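Local coordinates for cobalamin biosynthesis protein CobN (Mycobacterium tuberculosis, PDB 7C6O), which serves as the large, catalytic subunit of cobaltochelatase, the enzyme that inserts cobalt into hydrogenobyrinic acid a,c-diamide at the expense of ATP on the way to cobalamin, at residues C288-R293 / G302-D307; D294-N299 / P565-G570; D342-A347 / M571-G576. All blocks are in the same frame, centred on the assembly; numbering follows the deposited sequence.

All three contacts lie on one side of the chain's centre, around the end of strand 283-289 and the helix that follows it. Contact 1 is local, joining residues on two sides of helix 293-298, and is only partly buried; two waters and the carboxylate of D307, itself held at a helix start capped by S304, carry it. Contacts 2 and 3 are more deeply buried and reach far along the chain, both to the loop that contains 565-575, which docks first on helix 293-298 and then on the start of helix 343-361. In each of these two a single cationic side chain, K567 or R345, meets backbone carbonyl oxygen across the interface. W296 packs on L289 and S572, touching both neighbouring contacts.

Contact 1: residues C288-R293 / G302-D307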
loop_
_atom_site.group_PDB
_atom_site.type_symbol
_atom_site.label_atom_id
_atom_site.label_comp_id
_atom_site.label_asym_id
_atom_site.label_seq_id
_atom_site.Cartn_x
_atom_site.Cartn_y
_atom_site.Cartn_z
ATOM N N CYS A 288 -11.187 17.159 -2.909
ATOM C CA CYS A 288 -12.437 17.880 -2.685
ATOM C C CYS A 288 -13.456 16.836 -2.244
ATOM O O CYS A 288 -14.060 16.161 -3.082
ATOM C CB CYS A 288 -12.892 18.608 -3.944
ATOM S SG CYS A 288 -11.718 19.829 -4.550
ATOM N N LEU A 289 -13.637 16.698 -0.935
ATOM C CA LEU A 289 -14.417 15.587 -0.416
ATOM C C LEU A 289 -15.895 15.759 -0.739
ATOM O O LEU A 289 -16.441 16.863 -0.671
ATOM C CB LEU A 289 -14.223 15.457 1.093
ATOM C CG LEU A 289 -12.772 15.294 1.551
ATOM C CD1 LEU A 289 -12.717 14.805 2.988
ATOM C CD2 LEU A 289 -12.017 14.349 0.627
ATOM N N THR A 290 -16.538 14.652 -1.107
ATOM C CA THR A 290 -17.984 14.615 -1.283
ATOM C C THR A 290 -18.718 14.369 0.027
ATOM O O THR A 290 -19.868 13.913 0.018
ATOM C CB THR A 290 -18.366 13.545 -2.309
ATOM O OG1 THR A 290 -17.963 12.257 -1.833
ATOM C CG2 THR A 290 -17.684 13.820 -3.636
ATOM N N SER A 291 -18.065 14.656 1.148
ATOM C CA SER A 291 -18.602 14.536 2.491
ATOM C C SER A 291 -18.347 15.834 3.243
ATOM O O SER A 291 -17.417 16.574 2.905
ATOM C CB SER A 291 -17.960 13.354 3.234
ATOM O OG SER A 291 -16.554 13.361 3.071
ATOM N N PRO A 292 -19.161 16.145 4.250
ATOM C CA PRO A 292 -19.039 17.447 4.919
ATOM C C PRO A 292 -17.801 17.530 5.800
ATOM O O PRO A 292 -17.270 16.526 6.281
ATOM C CB PRO A 292 -20.319 17.535 5.756
ATOM C CG PRO A 292 -20.684 16.113 6.016
ATOM C CD PRO A 292 -20.289 15.358 4.778
ATOM N N ARG A 293 -17.352 18.768 6.023
ATOM C CA ARG A 293 -16.112 18.978 6.764
ATOM C C ARG A 293 -16.225 18.524 8.215
ATOM O O ARG A 293 -15.246 18.022 8.780
ATOM C CB ARG A 293 -15.698 20.448 6.703
ATOM C CG ARG A 293 -14.322 20.717 7.305
ATOM C CD ARG A 293 -13.982 22.196 7.281
ATOM N NE ARG A 293 -12.630 22.458 7.770
ATOM C CZ ARG A 293 -12.319 22.626 9.052
ATOM N NH1 ARG A 293 -13.261 22.555 9.983
ATOM N NH2 ARG A 293 -11.063 22.862 9.406
ATOM N N GLY A 302 -10.754 9.474 7.189
ATOM C CA GLY A 302 -10.722 10.780 6.547
ATOM C C GLY A 302 -11.606 10.885 5.317
ATOM O O GLY A 302 -12.308 11.883 5.133
ATOM N N LEU A 303 -11.576 9.874 4.456
ATOM C CA LEU A 303 -12.315 9.899 3.202
ATOM C C LEU A 303 -13.368 8.803 3.183
ATOM O O LEU A 303 -13.169 7.714 3.731
ATOM C CB LEU A 303 -11.382 9.726 1.991
ATOM C CG LEU A 303 -10.821 10.983 1.322
ATOM C CD1 LEU A 303 -9.986 11.796 2.303
ATOM C CD2 LEU A 303 -9.997 10.597 0.095
ATOM N N SER A 304 -14.495 9.103 2.539
ATOM C CA SER A 304 -15.489 8.082 2.268
ATOM C C SER A 304 -14.896 7.029 1.336
ATOM O O SER A 304 -13.953 7.308 0.591
ATOM C CB SER A 304 -16.727 8.704 1.628
ATOM O OG SER A 304 -16.431 9.135 0.311
ATOM N N PRO A 305 -15.433 5.805 1.359
ATOM C CA PRO A 305 -14.964 4.790 0.396
ATOM C C PRO A 305 -15.042 5.247 -1.052
ATOM O O PRO A 305 -14.165 4.895 -1.852
ATOM C CB PRO A 305 -15.892 3.600 0.679
ATOM C CG PRO A 305 -16.258 3.759 2.125
ATOM C CD PRO A 305 -16.389 5.247 2.332
ATOM N N LEU A 306 -16.061 6.033 -1.413
ATOM C CA LEU A 306 -16.136 6.562 -2.772
ATOM C C LEU A 306 -14.961 7.485 -3.070
ATOM O O LEU A 306 -14.362 7.415 -4.151
ATOM C CB LEU A 306 -17.459 7.302 -2.980
ATOM C CG LEU A 306 -17.474 8.341 -4.106
ATOM C CD1 LEU A 306 -17.385 7.676 -5.476
ATOM C CD2 LEU A 306 -18.706 9.234 -4.011
ATOM N N ASP A 307 -14.619 8.363 -2.125
ATOM C CA ASP A 307 -13.532 9.305 -2.366
ATOM C C ASP A 307 -12.172 8.615 -2.370
ATOM O O ASP A 307 -11.272 9.042 -3.099
ATOM C CB ASP A 307 -13.569 10.426 -1.329
ATOM C CG ASP A 307 -14.708 11.403 -1.576
ATOM O OD1 ASP A 307 -15.440 11.226 -2.574
ATOM O OD2 ASP A 307 -14.870 12.346 -0.775
HETATM O O HOH W 1 -18.775 10.647 -0.157
HETATM O O HOH W 2 -14.783 11.818 1.838
#
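T290 meets the carboxylate of D307 with both its backbone and its side chain. The backbone N of T290 donates to OD2 of D307 at 2.9 Å, using the syn lone pair of that oxygen, with an N-H...O angle of 155°. The hydroxyl OG1 of T290 lies 2.8 Å from OD1 of D307, but its proton has another acceptor within reach, so whether it goes to OD1 is not settled. A water bridges T290 OG1 to S304 OG. A second water has three partners: it accepts from S304 N, gives a proton to OD2 of D307 at 2.7 Å, and pairs with S291 OG. OD2 therefore takes two bonds, one from protein and one from water.

Next to these polar groups the two leucines cross at about a right angle, with CD2 of L289 resting 3.6 Å from CG of L303, while CD1 of L289 lies against the carbonyl O of G302.

What positions D307 is the helix it belongs to. S304 is the N-cap, and its OG accepts from D307 N at 3.1 Å. In a capping box D307 would in turn take the N-H of S304; here a water relays that return bond. With CG of D307 beside its own N (chi1 -73°), the carboxylate stays at the first helical turn, where the helix end would tend to favour its negative charge.

Further out, L289 pairs through its backbone with S327 of strand 321-331, and L303 packs on V308 and V312. The segments thus belong to a beta-alpha-beta crossover, in which helices 293-298 and 305-313 link the parallel, adjacent strands 283-289 and 321-331.

Contact 2: residues D294-N299 / P565-G570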
loop_
_atom_site.group_PDB
_atom_site.type_symbol
_atom_site.label_atom_id
_atom_site.label_comp_id
_atom_site.label_asym_id
_atom_site.label_seq_id
_atom_site.Cartn_x
_atom_site.Cartn_y
_atom_site.Cartn_z
ATOM N N ASP A 294 -17.396 18.684 8.838
ATOM C CA ASP A 294 -17.528 18.298 10.239
ATOM C C ASP A 294 -17.281 16.805 10.427
ATOM O O ASP A 294 -16.686 16.391 11.430
ATOM C CB ASP A 294 -18.904 18.701 10.780
ATOM C CG ASP A 294 -20.039 17.883 10.188
ATOM O OD1 ASP A 294 -19.928 17.439 9.027
ATOM O OD2 ASP A 294 -21.051 17.687 10.893
ATOM N N GLN A 295 -17.717 15.981 9.468
ATOM C CA GLN A 295 -17.443 14.549 9.557
ATOM C C GLN A 295 -15.966 14.251 9.338
ATOM O O GLN A 295 -15.431 13.300 9.921
ATOM C CB GLN A 295 -18.289 13.778 8.544
ATOM C CG GLN A 295 -19.783 13.816 8.817
ATOM C CD GLN A 295 -20.581 13.032 7.792
ATOM O OE1 GLN A 295 -20.021 12.271 7.001
ATOM N NE2 GLN A 295 -21.896 13.217 7.797
ATOM N N TRP A 296 -15.298 15.044 8.500
ATOM C CA TRP A 296 -13.862 14.881 8.298
ATOM C C TRP A 296 -13.087 15.220 9.565
ATOM O O TRP A 296 -12.155 14.499 9.941
ATOM C CB TRP A 296 -13.408 15.754 7.128
ATOM C CG TRP A 296 -11.928 15.770 6.870
ATOM C CD1 TRP A 296 -11.178 14.775 6.308
ATOM C CD2 TRP A 296 -11.027 16.854 7.129
ATOM N NE1 TRP A 296 -9.862 15.170 6.214
ATOM C CE2 TRP A 296 -9.745 16.443 6.710
ATOM C CE3 TRP A 296 -11.180 18.132 7.679
ATOM C CZ2 TRP A 296 -8.624 17.264 6.821
ATOM C CZ3 TRP A 296 -10.064 18.945 7.793
ATOM C CH2 TRP A 296 -8.803 18.508 7.365
ATOM N N CYS A 297 -13.461 16.307 10.243
ATOM C CA CYS A 297 -12.780 16.679 11.478
ATOM C C CYS A 297 -13.040 15.679 12.596
ATOM O O CYS A 297 -12.170 15.466 13.448
ATOM C CB CYS A 297 -13.218 18.074 11.924
ATOM S SG CYS A 297 -12.613 19.414 10.889
ATOM N N ALA A 298 -14.218 15.054 12.605
ATOM C CA ALA A 298 -14.632 14.248 13.749
ATOM C C ALA A 298 -13.941 12.889 13.800
ATOM O O ALA A 298 -13.673 12.383 14.895
ATOM C CB ALA A 298 -16.149 14.053 13.727
ATOM N N ASN A 299 -13.650 12.288 12.651
ATOM C CA ASN A 299 -13.184 10.910 12.591
ATOM C C ASN A 299 -11.732 10.837 12.136
ATOM O O ASN A 299 -11.181 11.787 11.574
ATOM C CB ASN A 299 -14.056 10.083 11.637
ATOM C CG ASN A 299 -15.536 10.270 11.894
ATOM O OD1 ASN A 299 -16.310 10.524 10.971
ATOM N ND2 ASN A 299 -15.937 10.155 13.153
ATOM N N PRO A 565 0.430 8.493 13.978
ATOM C CA PRO A 565 -1.018 8.571 14.195
ATOM C C PRO A 565 -1.635 9.766 13.484
ATOM O O PRO A 565 -1.032 10.836 13.366
ATOM C CB PRO A 565 -1.145 8.698 15.719
ATOM C CG PRO A 565 0.097 8.067 16.245
ATOM C CD PRO A 565 1.173 8.406 15.247
ATOM N N GLY A 566 -2.852 9.559 13.008
ATOM C CA GLY A 566 -3.566 10.568 12.254
ATOM C C GLY A 566 -4.683 9.906 11.471
ATOM O O GLY A 566 -4.982 8.727 11.658
ATOM N N LYS A 567 -5.288 10.690 10.583
ATOM C CA LYS A 567 -6.351 10.147 9.751
ATOM C C LYS A 567 -5.799 9.105 8.779
ATOM O O LYS A 567 -4.604 9.078 8.460
ATOM C CB LYS A 567 -7.060 11.262 8.980
ATOM C CG LYS A 567 -7.684 12.322 9.876
ATOM C CD LYS A 567 -8.546 13.292 9.083
ATOM C CE LYS A 567 -8.963 14.477 9.941
ATOM N NZ LYS A 567 -9.613 14.056 11.216
ATOM N N THR A 568 -6.699 8.230 8.316
ATOM C CA THR A 568 -6.344 7.212 7.329
ATOM C C THR A 568 -5.677 7.836 6.109
ATOM O O THR A 568 -4.612 7.389 5.662
ATOM C CB THR A 568 -7.599 6.449 6.909
ATOM O OG1 THR A 568 -8.576 7.384 6.430
ATOM C CG2 THR A 568 -8.185 5.684 8.087
ATOM N N LEU A 569 -6.308 8.861 5.550
ATOM C CA LEU A 569 -5.754 9.670 4.473
ATOM C C LEU A 569 -6.590 10.943 4.407
ATOM O O LEU A 569 -7.576 11.096 5.134
ATOM C CB LEU A 569 -5.725 8.917 3.138
ATOM C CG LEU A 569 -7.014 8.650 2.355
ATOM C CD1 LEU A 569 -6.676 8.068 0.988
ATOM C CD2 LEU A 569 -7.942 7.720 3.109
ATOM N N GLY A 570 -6.188 11.860 3.534
ATOM C CA GLY A 570 -6.753 13.195 3.580
ATOM C C GLY A 570 -6.282 13.923 4.825
ATOM O O GLY A 570 -7.093 14.311 5.674
#
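The ammonium NZ of K567 is gripped by two backbone carbonyls at the end of helix 293-298. It donates to O of W296 at 2.9 Å and to O of N299 at 2.8 Å. Toward W296 O the nitrogen lies in the carbonyl plane, at a C=O...N angle of 153°; toward N299 O it is tilted somewhat out of that plane. N299 is the first residue to leave helical geometry, so the lysine closes the C-terminal end of the helix with its side chain, and its positive charge should be favoured by the carbonyls gathered there.

To get that far the K567 side chain runs almost fully extended and then turns at its last bond (chi4 -53°). On the way it passes across the indole of W296 at about a right angle. CE sits over the five-membered ring as a CH-pi contact, 4.0 Å from the ring centroid, and CD comes within 3.7 Å of NE1 of W296. NZ itself is 5.0 Å from that centroid, so any cation-pi attraction is weak at most.

The contact joins two parts of the fold: the helix belongs to the crossover beside the seven-stranded mixed sheet, whereas 565-570 lies in the loop between strand 551-555 of the next sheet and helix 576-581.

At the edge of the indole, NE1 of W296 donates to O of G570 at 2.9 Å; that oxygen is nearly coplanar with the ring and the N-H...O angle is 148°. One bond at the edge and one aliphatic chain over a face together would restrict the rotation of the indole. G570 has the positive phi that glycine takes readily. Outside the two segments, R604 binds the carbonyl oxygen of K567, and the ring of F328 meets W296 with the planes inclined.

Contact 3: residues D342-A347 / M571-G576; sequences DPERCA and MSASCG
Among the charged and polar bonds, one crosses between the segments: NH1 of R345 donates to O of M571 at 2.9 Å. It is a bent bond (133° at the hydrogen), and the nitrogen stands well above the carbonyl plane instead of on a lone pair. The same guanidinium grips E344 side-on, NE to OE1 at 2.8 Å and NH2 to OE2 at 2.9 Å, the latter almost straight at 177°. Beyond the two segments, NH1 also forms a salt bridge with D578 of helix 576-581.

Face contact comes next. The peptide between S572 and A573 lies over one face of the guanidinium, with N of A573 3.6 Å above the plane over its centre and C of S572 toward the rim. R345 reaches this place by bending twice, at chi2 (-71°) and chi3.

Van der Waals contact is made by CB of A573, which sits 3.5 Å from OE1 of E344 and almost as near OE2.

Side-chain bonds to backbone N-H groups order both segments. D342 is the N-cap of helix 343-361, its OD1 accepting from R345 N at 3.1 Å, while OD2 forms a salt bridge with R293. In the other segment, S572 to C575 make a type I turn, and C575 SG accepts from S572 N.

The chemistry implies a buried arginine whose charge is probably balanced by E344 and D578, and which meets the loop leading into helix 576-581 both with a skewed hydrogen bond and with its flat face.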
loop_
_atom_site.group_PDB
_atom_site.type_symbol
_atom_site.label_atom_id
_atom_site.label_comp_id
_atom_site.label_asym_id
_atom_site.label_seq_id
_atom_site.Cartn_x
_atom_site.Cartn_y
_atom_site.Cartn_z
ATOM N N ASP A 342 -11.383 25.084 2.952
ATOM C CA ASP A 342 -10.674 25.245 4.212
ATOM C C ASP A 342 -9.411 26.045 3.931
ATOM O O ASP A 342 -8.487 25.516 3.293
ATOM C CB ASP A 342 -10.326 23.873 4.800
ATOM C CG ASP A 342 -9.626 23.951 6.156
ATOM O OD1 ASP A 342 -8.736 24.804 6.349
ATOM O OD2 ASP A 342 -9.963 23.128 7.033
ATOM N N PRO A 343 -9.318 27.303 4.375
ATOM C CA PRO A 343 -8.156 28.127 3.993
ATOM C C PRO A 343 -6.826 27.557 4.457
ATOM O O PRO A 343 -5.821 27.681 3.744
ATOM C CB PRO A 343 -8.456 29.478 4.657
ATOM C CG PRO A 343 -9.938 29.483 4.870
ATOM C CD PRO A 343 -10.306 28.063 5.159
ATOM N N GLU A 344 -6.787 26.938 5.637
ATOM C CA GLU A 344 -5.537 26.357 6.114
ATOM C C GLU A 344 -5.103 25.190 5.233
ATOM O O GLU A 344 -3.924 25.081 4.875
ATOM C CB GLU A 344 -5.685 25.921 7.573
ATOM C CG GLU A 344 -4.386 25.478 8.233
ATOM C CD GLU A 344 -4.032 24.035 7.921
ATOM O OE1 GLU A 344 -4.961 23.227 7.700
ATOM O OE2 GLU A 344 -2.825 23.712 7.891
ATOM N N ARG A 345 -6.040 24.310 4.867
ATOM C CA ARG A 345 -5.701 23.218 3.960
ATOM C C ARG A 345 -5.398 23.727 2.556
ATOM O O ARG A 345 -4.599 23.114 1.838
ATOM C CB ARG A 345 -6.829 22.188 3.926
ATOM C CG ARG A 345 -7.000 21.379 5.213
ATOM C CD ARG A 345 -5.860 20.377 5.422
ATOM N NE ARG A 345 -4.700 20.976 6.081
ATOM C CZ ARG A 345 -3.544 20.349 6.279
ATOM N NH1 ARG A 345 -3.384 19.099 5.861
ATOM N NH2 ARG A 345 -2.544 20.971 6.889
ATOM N N CYS A 346 -6.026 24.833 2.146
ATOM C CA CYS A 346 -5.649 25.467 0.888
ATOM C C CYS A 346 -4.178 25.854 0.895
ATOM O O CYS A 346 -3.483 25.712 -0.119
ATOM C CB CYS A 346 -6.517 26.701 0.630
ATOM S SG CYS A 346 -8.187 26.345 0.047
ATOM N N ALA A 347 -3.683 26.335 2.038
ATOM C CA ALA A 347 -2.278 26.713 2.143
ATOM C C ALA A 347 -1.365 25.502 1.999
ATOM O O ALA A 347 -0.289 25.598 1.396
ATOM C CB ALA A 347 -2.027 27.423 3.474
ATOM N N MET A 571 -4.967 14.114 4.935
ATOM C CA MET A 571 -4.364 14.550 6.188
ATOM C C MET A 571 -4.868 15.930 6.597
ATOM O O MET A 571 -5.129 16.798 5.759
ATOM C CB MET A 571 -2.839 14.565 6.069
ATOM C CG MET A 571 -2.244 13.312 5.427
ATOM S SD MET A 571 -2.904 11.760 6.074
ATOM C CE MET A 571 -2.286 11.780 7.752
ATOM N N SER A 572 -5.005 16.119 7.907
ATOM C CA SER A 572 -5.411 17.380 8.510
ATOM C C SER A 572 -4.215 18.052 9.168
ATOM O O SER A 572 -3.119 17.489 9.256
ATOM C CB SER A 572 -6.519 17.163 9.548
ATOM O OG SER A 572 -6.003 16.564 10.725
ATOM N N ALA A 573 -4.447 19.274 9.654
ATOM C CA ALA A 573 -3.400 20.001 10.360
ATOM C C ALA A 573 -3.066 19.373 11.708
ATOM O O ALA A 573 -1.991 19.644 12.256
ATOM C CB ALA A 573 -3.811 21.463 10.549
ATOM N N SER A 574 -3.951 18.544 12.257
ATOM C CA SER A 574 -3.674 17.889 13.526
ATOM C C SER A 574 -3.083 16.497 13.351
ATOM O O SER A 574 -2.859 15.805 14.348
ATOM C CB SER A 574 -4.948 17.816 14.377
ATOM O OG SER A 574 -5.902 16.948 13.800
ATOM N N CYS A 575 -2.817 16.080 12.115
ATOM C CA CYS A 575 -2.248 14.767 11.843
ATOM C C CYS A 575 -0.730 14.825 11.954
ATOM O O CYS A 575 -0.092 15.721 11.391
ATOM C CB CYS A 575 -2.657 14.278 10.454
ATOM S SG CYS A 575 -4.415 13.928 10.271
ATOM N N GLY A 576 -0.162 13.861 12.677
ATOM C CA GLY A 576 1.265 13.772 12.887
ATOM C C GLY A 576 2.116 13.916 11.639
ATOM O O GLY A 576 3.047 14.726 11.599
#